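CMP/dCMP-type deaminase domain-containing protein (Aspergillus oryzae RIB40, PDB 7DRY) is a zinc-dependent deaminase of the cytidine deaminase fold that probably deaminates a pyrimidine intermediate in riboflavin biosynthesis. Local coordinates at residues 69-73 with 74-78; 111-114 with 115-119; 135-138 with 139-143. All coordinates share one frame; numbering follows the deposited sequence.

Contact 1: 69-73 with 74-78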
loop_
_atom_site.group_PDB
_atom_site.type_symbol
_atom_site.label_atom_id
_atom_site.label_comp_id
_atom_site.label_asym_id
_atom_site.label_seq_id
_atom_site.Cartn_x
_atom_site.Cartn_y
_atom_site.Cartn_z
ATOM N N ASN A 69 0.783 -6.875 10.385
ATOM C CA ASN A 69 0.201 -6.439 11.648
ATOM C C ASN A 69 -1.112 -7.165 11.901
ATOM O O ASN A 69 -1.366 -7.660 13.009
ATOM C CB ASN A 69 -0.055 -4.934 11.605
ATOM C CG ASN A 69 1.206 -4.113 11.724
ATOM O OD1 ASN A 69 2.221 -4.570 12.236
ATOM N ND2 ASN A 69 1.133 -2.872 11.267
ATOM N N TYR A 70 -1.963 -7.250 10.870
ATOM C CA TYR A 70 -3.232 -7.948 11.012
ATOM C C TYR A 70 -3.008 -9.427 11.308
ATOM O O TYR A 70 -3.665 -10.000 12.186
ATOM C CB TYR A 70 -4.069 -7.759 9.747
ATOM C CG TYR A 70 -5.514 -8.174 9.923
ATOM C CD1 TYR A 70 -6.476 -7.275 10.373
ATOM C CD2 TYR A 70 -5.925 -9.476 9.649
ATOM C CE1 TYR A 70 -7.788 -7.653 10.532
ATOM C CE2 TYR A 70 -7.243 -9.852 9.805
ATOM C CZ TYR A 70 -8.167 -8.935 10.247
ATOM O OH TYR A 70 -9.485 -9.323 10.410
ATOM N N ALA A 71 -2.070 -10.056 10.593
ATOM C CA ALA A 71 -1.745 -11.456 10.851
ATOM C C ALA A 71 -1.299 -11.683 12.293
ATOM O O ALA A 71 -1.726 -12.654 12.930
ATOM C CB ALA A 71 -0.666 -11.926 9.870
ATOM N N ALA A 72 -0.439 -10.802 12.825
ATOM C CA ALA A 72 0.031 -10.973 14.197
ATOM C C ALA A 72 -1.114 -10.861 15.192
ATOM O O ALA A 72 -1.205 -11.647 16.141
ATOM C CB ALA A 72 1.115 -9.939 14.516
ATOM N N VAL A 73 -1.989 -9.878 15.006
ATOM C CA VAL A 73 -3.123 -9.722 15.911
ATOM C C VAL A 73 -4.029 -10.947 15.876
ATOM O O VAL A 73 -4.623 -11.322 16.894
ATOM C CB VAL A 73 -3.854 -8.407 15.571
ATOM C CG1 VAL A 73 -5.223 -8.345 16.192
ATOM C CG2 VAL A 73 -2.995 -7.218 16.025
ATOM N N HIS A 74 -4.113 -11.614 14.726
ATOM C CA HIS A 74 -4.971 -12.773 14.533
ATOM C C HIS A 74 -4.221 -14.093 14.622
ATOM O O HIS A 74 -4.767 -15.131 14.232
ATOM C CB HIS A 74 -5.740 -12.633 13.220
ATOM C CG HIS A 74 -6.771 -11.553 13.273
ATOM N ND1 HIS A 74 -8.095 -11.809 13.559
ATOM C CD2 HIS A 74 -6.664 -10.208 13.155
ATOM C CE1 HIS A 74 -8.764 -10.670 13.580
ATOM N NE2 HIS A 74 -7.917 -9.683 13.353
ATOM N N SER A 75 -2.991 -14.081 15.141
ATOM C CA SER A 75 -2.262 -15.307 15.468
ATOM C C SER A 75 -2.075 -16.246 14.274
ATOM O O SER A 75 -2.194 -17.464 14.407
ATOM C CB SER A 75 -2.892 -16.032 16.660
ATOM O OG SER A 75 -1.943 -16.858 17.313
ATOM N N VAL A 76 -1.768 -15.690 13.105
ATOM C CA VAL A 76 -1.405 -16.524 11.957
ATOM C C VAL A 76 -0.118 -15.996 11.337
ATOM O O VAL A 76 0.186 -14.795 11.458
ATOM C CB VAL A 76 -2.524 -16.608 10.903
ATOM C CG1 VAL A 76 -3.770 -17.273 11.473
ATOM C CG2 VAL A 76 -2.841 -15.233 10.317
ATOM N N PRO A 77 0.662 -16.855 10.672
ATOM C CA PRO A 77 1.803 -16.360 9.897
ATOM C C PRO A 77 1.333 -15.378 8.834
ATOM O O PRO A 77 0.206 -15.449 8.342
ATOM C CB PRO A 77 2.381 -17.632 9.258
ATOM C CG PRO A 77 1.804 -18.776 10.030
ATOM C CD PRO A 77 0.473 -18.309 10.529
ATOM N N GLU A 78 2.212 -14.440 8.480
ATOM C CA GLU A 78 1.802 -13.390 7.552
ATOM C C GLU A 78 1.415 -13.946 6.180
ATOM O O GLU A 78 0.515 -13.400 5.523
ATOM C CB GLU A 78 2.889 -12.319 7.440
ATOM C CG GLU A 78 4.255 -12.851 7.049
ATOM C CD GLU A 78 4.435 -12.927 5.544
ATOM O OE1 GLU A 78 3.795 -12.126 4.829
ATOM O OE2 GLU A 78 5.214 -13.788 5.078
#

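Contact 2: 111-114 with 115-119. With ZN (zinc ion), chain B.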
loop_
_atom_site.group_PDB
_atom_site.type_symbol
_atom_site.label_atom_id
_atom_site.label_comp_id
_atom_site.label_asym_id
_atom_site.label_seq_id
_atom_site.Cartn_x
_atom_site.Cartn_y
_atom_site.Cartn_z
ATOM N N PRO A 111 7.255 -9.259 -3.613
ATOM C CA PRO A 111 6.756 -7.895 -3.804
ATOM C C PRO A 111 5.339 -7.729 -3.265
ATOM O O PRO A 111 4.619 -8.683 -2.964
ATOM C CB PRO A 111 6.829 -7.681 -5.317
ATOM C CG PRO A 111 7.849 -8.684 -5.785
ATOM C CD PRO A 111 7.635 -9.879 -4.895
ATOM N N CYS A 112 4.936 -6.468 -3.154
ATOM C CA CYS A 112 3.714 -6.147 -2.429
ATOM C C CYS A 112 2.479 -6.546 -3.228
ATOM O O CYS A 112 1.478 -6.975 -2.651
ATOM C CB CYS A 112 3.707 -4.647 -2.153
ATOM S SG CYS A 112 4.766 -4.203 -0.765
ATOM N N VAL A 113 2.532 -6.427 -4.558
ATOM C CA VAL A 113 1.380 -6.816 -5.369
ATOM C C VAL A 113 1.070 -8.294 -5.181
ATOM O O VAL A 113 -0.099 -8.695 -5.100
ATOM C CB VAL A 113 1.593 -6.438 -6.846
ATOM C CG1 VAL A 113 0.566 -7.127 -7.732
ATOM C CG2 VAL A 113 1.501 -4.936 -7.019
ATOM N N GLN A 114 2.109 -9.125 -5.076
ATOM C CA GLN A 114 1.891 -10.549 -4.859
ATOM C C GLN A 114 1.300 -10.818 -3.479
ATOM O O GLN A 114 0.447 -11.702 -3.330
ATOM C CB GLN A 114 3.201 -11.306 -5.071
ATOM C CG GLN A 114 3.650 -11.402 -6.545
ATOM C CD GLN A 114 4.484 -10.209 -7.015
ATOM O OE1 GLN A 114 4.324 -9.091 -6.534
ATOM N NE2 GLN A 114 5.381 -10.453 -7.970
ATOM N N ARG A 115 1.738 -10.067 -2.457
ATOM C CA ARG A 115 1.117 -10.168 -1.135
ATOM C C ARG A 115 -0.358 -9.785 -1.192
ATOM O O ARG A 115 -1.192 -10.389 -0.508
ATOM C CB ARG A 115 1.835 -9.274 -0.118
ATOM C CG ARG A 115 3.273 -9.642 0.149
ATOM C CD ARG A 115 3.877 -8.696 1.202
ATOM N NE ARG A 115 5.322 -8.791 1.132
ATOM C CZ ARG A 115 6.045 -9.725 1.741
ATOM N NH1 ARG A 115 7.357 -9.755 1.570
ATOM N NH2 ARG A 115 5.462 -10.607 2.539
ATOM N N ILE A 116 -0.692 -8.780 -2.005
ATOM C CA ILE A 116 -2.081 -8.350 -2.147
ATOM C C ILE A 116 -2.898 -9.402 -2.894
ATOM O O ILE A 116 -4.008 -9.763 -2.482
ATOM C CB ILE A 116 -2.129 -6.981 -2.846
ATOM C CG1 ILE A 116 -1.590 -5.889 -1.925
ATOM C CG2 ILE A 116 -3.548 -6.662 -3.329
ATOM C CD1 ILE A 116 -1.195 -4.632 -2.680
ATOM N N ILE A 117 -2.360 -9.916 -4.004
ATOM C CA ILE A 117 -3.091 -10.886 -4.815
ATOM C C ILE A 117 -3.402 -12.145 -4.018
ATOM O O ILE A 117 -4.475 -12.744 -4.166
ATOM C CB ILE A 117 -2.309 -11.203 -6.105
ATOM C CG1 ILE A 117 -2.346 -9.996 -7.044
ATOM C CG2 ILE A 117 -2.855 -12.464 -6.785
ATOM C CD1 ILE A 117 -1.381 -10.115 -8.199
ATOM N N ARG A 118 -2.478 -12.575 -3.165
ATOM C CA ARG A 118 -2.718 -13.821 -2.454
ATOM C C ARG A 118 -3.725 -13.693 -1.317
ATOM O O ARG A 118 -4.081 -14.711 -0.718
ATOM C CB ARG A 118 -1.408 -14.452 -1.988
ATOM C CG ARG A 118 -0.786 -13.768 -0.838
ATOM C CD ARG A 118 0.487 -14.485 -0.400
ATOM N NE ARG A 118 1.122 -13.714 0.660
ATOM C CZ ARG A 118 2.337 -13.937 1.141
ATOM N NH1 ARG A 118 2.800 -13.153 2.107
ATOM N NH2 ARG A 118 3.084 -14.932 0.667
ATOM N N THR A 119 -4.230 -12.488 -1.020
ATOM C CA THR A 119 -5.347 -12.407 -0.083
ATOM C C THR A 119 -6.630 -12.985 -0.663
ATOM O O THR A 119 -7.552 -13.301 0.097
ATOM C CB THR A 119 -5.597 -10.969 0.398
ATOM O OG1 THR A 119 -5.999 -10.137 -0.700
ATOM C CG2 THR A 119 -4.341 -10.398 1.044
HETATM ZN ZN ZN B . 6.366 -3.034 -1.955
HETATM O O HOH W 1 6.063 -0.607 -2.596
#

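Contact 3: 135-138 with 139-143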
loop_
_atom_site.group_PDB
_atom_site.type_symbol
_atom_site.label_atom_id
_atom_site.label_comp_id
_atom_site.label_asym_id
_atom_site.label_seq_id
_atom_site.Cartn_x
_atom_site.Cartn_y
_atom_site.Cartn_z
ATOM N N LYS A 135 2.159 7.103 -9.325
ATOM C CA LYS A 135 2.304 5.903 -10.147
ATOM C C LYS A 135 3.779 5.529 -10.312
ATOM O O LYS A 135 4.310 5.388 -11.409
ATOM C CB LYS A 135 1.592 6.068 -11.484
ATOM C CG LYS A 135 1.128 4.736 -12.067
ATOM C CD LYS A 135 0.400 4.896 -13.393
ATOM C CE LYS A 135 0.004 3.536 -13.946
ATOM N NZ LYS A 135 -0.606 3.625 -15.302
ATOM N N GLU A 136 4.438 5.369 -9.167
ATOM C CA GLU A 136 5.800 4.872 -9.076
ATOM C C GLU A 136 5.848 4.022 -7.814
ATOM O O GLU A 136 5.231 4.381 -6.798
ATOM C CB GLU A 136 6.840 5.996 -8.966
ATOM C CG GLU A 136 6.917 6.912 -10.179
ATOM C CD GLU A 136 7.337 6.185 -11.443
ATOM O OE1 GLU A 136 8.053 5.165 -11.346
ATOM O OE2 GLU A 136 6.949 6.640 -12.539
ATOM N N PRO A 137 6.546 2.894 -7.851
ATOM C CA PRO A 137 6.612 2.024 -6.676
ATOM C C PRO A 137 7.598 2.555 -5.646
ATOM O O PRO A 137 8.465 3.378 -5.936
ATOM C CB PRO A 137 7.113 0.699 -7.257
ATOM C CG PRO A 137 7.955 1.122 -8.433
ATOM C CD PRO A 137 7.256 2.323 -9.013
ATOM N N GLY A 138 7.460 2.043 -4.427
ATOM C CA GLY A 138 8.380 2.371 -3.357
ATOM C C GLY A 138 9.646 1.549 -3.427
ATOM O O GLY A 138 10.014 0.873 -2.463
ATOM N N THR A 139 10.307 1.591 -4.586
ATOM C CA THR A 139 11.547 0.875 -4.848
ATOM C C THR A 139 12.329 1.686 -5.863
ATOM O O THR A 139 11.783 2.566 -6.531
ATOM C CB THR A 139 11.307 -0.486 -5.512
ATOM O OG1 THR A 139 10.718 -0.281 -6.803
ATOM C CG2 THR A 139 10.432 -1.395 -4.669
ATOM N N PHE A 140 13.614 1.365 -5.991
ATOM C CA PHE A 140 14.409 2.000 -7.031
ATOM C C PHE A 140 14.097 1.456 -8.419
ATOM O O PHE A 140 14.521 2.064 -9.407
ATOM C CB PHE A 140 15.900 1.823 -6.740
ATOM C CG PHE A 140 16.406 2.658 -5.592
ATOM C CD1 PHE A 140 16.456 4.042 -5.685
ATOM C CD2 PHE A 140 16.854 2.056 -4.430
ATOM C CE1 PHE A 140 16.943 4.807 -4.631
ATOM C CE2 PHE A 140 17.328 2.813 -3.366
ATOM C CZ PHE A 140 17.381 4.190 -3.470
ATOM N N VAL A 141 13.373 0.339 -8.530
ATOM C CA VAL A 141 13.176 -0.254 -9.850
ATOM C C VAL A 141 12.276 0.628 -10.710
ATOM O O VAL A 141 12.463 0.724 -11.929
ATOM C CB VAL A 141 12.685 -1.716 -9.757
ATOM C CG1 VAL A 141 13.597 -2.535 -8.841
ATOM C CG2 VAL A 141 11.211 -1.818 -9.359
ATOM N N GLY A 142 11.312 1.309 -10.094
ATOM C CA GLY A 142 10.401 2.162 -10.835
ATOM C C GLY A 142 9.482 1.359 -11.742
ATOM O O GLY A 142 9.485 0.129 -11.762
ATOM N N GLY A 143 8.670 2.085 -12.499
ATOM C CA GLY A 143 7.829 1.476 -13.509
ATOM C C GLY A 143 6.398 1.244 -13.065
ATOM O O GLY A 143 5.910 1.786 -12.071
HETATM O O HOH W 2 10.129 4.285 -7.907
#

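Contact 1: 69-73 with 74-78
Tyr70 and His74, one helical turn apart, lie ring on ring in an offset stack, centroids 4.0 Å apart and planes inclined by 20°. Two flat rings at this spacing can stack. The imidazole lies across the phenol with its CD2 and NE2 side, NE2 coming within 3.2 Å of CZ of Tyr70. With CG of Tyr70 anti to the backbone N (chi1 -167°), the ring swings toward the C-terminal end of the helix, where His74 covers one face. The phenol OH is hydrogen-bonded to Val84 O.

The backbone bonds close the helix. His74 N still reaches Tyr70 O at 3.0 Å, but Val76 N turns back to Ala71 O at 3.0 Å and almost straight (176°), while Ser75 N binds Ala72 O from above its carbonyl plane. This is a Schellman motif, in which Ser75 takes the positive-phi C-prime position.

Round the turn, Ala71 CB meets Val76 CG2 at 4.0 Å and CA of Glu78 at 3.7 Å. A methyl is small enough to let the chain fold back this closely.

The last turn of helix 62-73 lies against strand 46-52, where Tyr70 touches Val48 and Ser49; the loop then runs on to strand 91-97.

Contact 2: 111-114 with 115-119
Val113 and Ile117, four residues apart on one flank of the helix, bring CG1 and CD1 together at 3.6 Å, their side chains crossing at a slant. In Ile117, CG1 stands anti to the carbonyl carbon (chi1 -71°), which lays the longer branch back along the helix and over Val113 O. Branched aliphatic groups suit this flank: Val113 packs on Met149 and Leu150 of helix 145-152. Ile116 faces another side, its CG1 3.3 Å from Cys112 O, and meets Ile127 and Ile130 of strand 127-132.

The two arginines run their aliphatic stems past main-chain carbonyls. CG of Arg115 lies 3.5 Å from Pro111 O, and CG of Arg118 the same distance from Gln114 O. Arg118 then extends to a salt bridge with Glu78.

Proline suits the N-cap, since the first N-H groups of a helix have no carbonyl of a preceding turn to bind. The carbonyl of Pro111 accepts Arg115 N at 3.2 Å. At the other end Ile116 O accepts both the backbone N and OG1 of Thr119, the latter at 2.7 Å.

Cys112 directs SG away from the remaining turns to the zinc ion at 2.3 Å. Together with His61, Cys102 and a water, Cys112 completes the zinc site; such a cysteine at the start of the helix in a beta-alpha-beta unit, here strand 91-97, helix 112-117 and strand 127-132, is characteristic of the cytidine deaminase fold.

Contact 3: 135-138 with 139-143
The ring of Pro137 fits into the bend made by Thr139, Gly142 and Gly143, and this is the close-packed part of the loop. Its CG lies 3.5 Å from Thr139 OG1 and 3.6 Å from CA of Gly142, while CD approaches Gly143 O at 3.4 Å. A rigid, compact ring suits a place enclosed by backbone, and the two glycines bring the chain past it without side chains of their own. Positive phi suits glycine at Gly142, and at the backbone angles of Gly143 a CB would run into the preceding carbonyl oxygen. Pro137 and Thr139 stand at about a right angle to each other. Thr139 OG1 sits between its backbone N and carbonyl carbon (chi1 64°), a position from which it also accepts Val141 N at 3.2 Å.

That bond makes an ST turn that shares Thr139 with the inverse gamma turn centred on Gly138, which is closed by a weak bond from Thr139 N to Pro137 O. The two turns follow strand 127-132 and lead toward helix 145-152, setting Thr139 against the zinc ligands His61 and Cys102.

The other side is looser. Glu136 bends at chi2 (-63°) to bring OE1 to Gly143 N, a weak hydrogen bond of 3.3 Å. Water 2 donates to the carbonyl oxygens of Pro137 and Thr139 and so bridges them. Val141 only grazes Pro137, CG2 to CG at 4.5 Å.

How the contacts relate
The three contacts follow one another along the chain, and contact 2 supplies one zinc ligand, Cys112. Contacts 1 and 2 touch through Glu78, whose OE1 forms a 3.1 Å salt bridge with Arg118 NH1 and a weak ion pair with Arg115 NH2 at 3.2 Å. The loop that follows helix 62-73 is thereby tied to helix 112-117 and the residue after it, although the side chain of Glu78 stays about 12 Å from the zinc ion. Contact 3 comes to the metal through Thr139, whose side chain is about 5 Å from it; the nearest atoms of contacts 2 and 3 are about 7 Å apart. Contacts 1 and 3 lie on opposite sides of the chain's centre, their own centres about 27 Å apart.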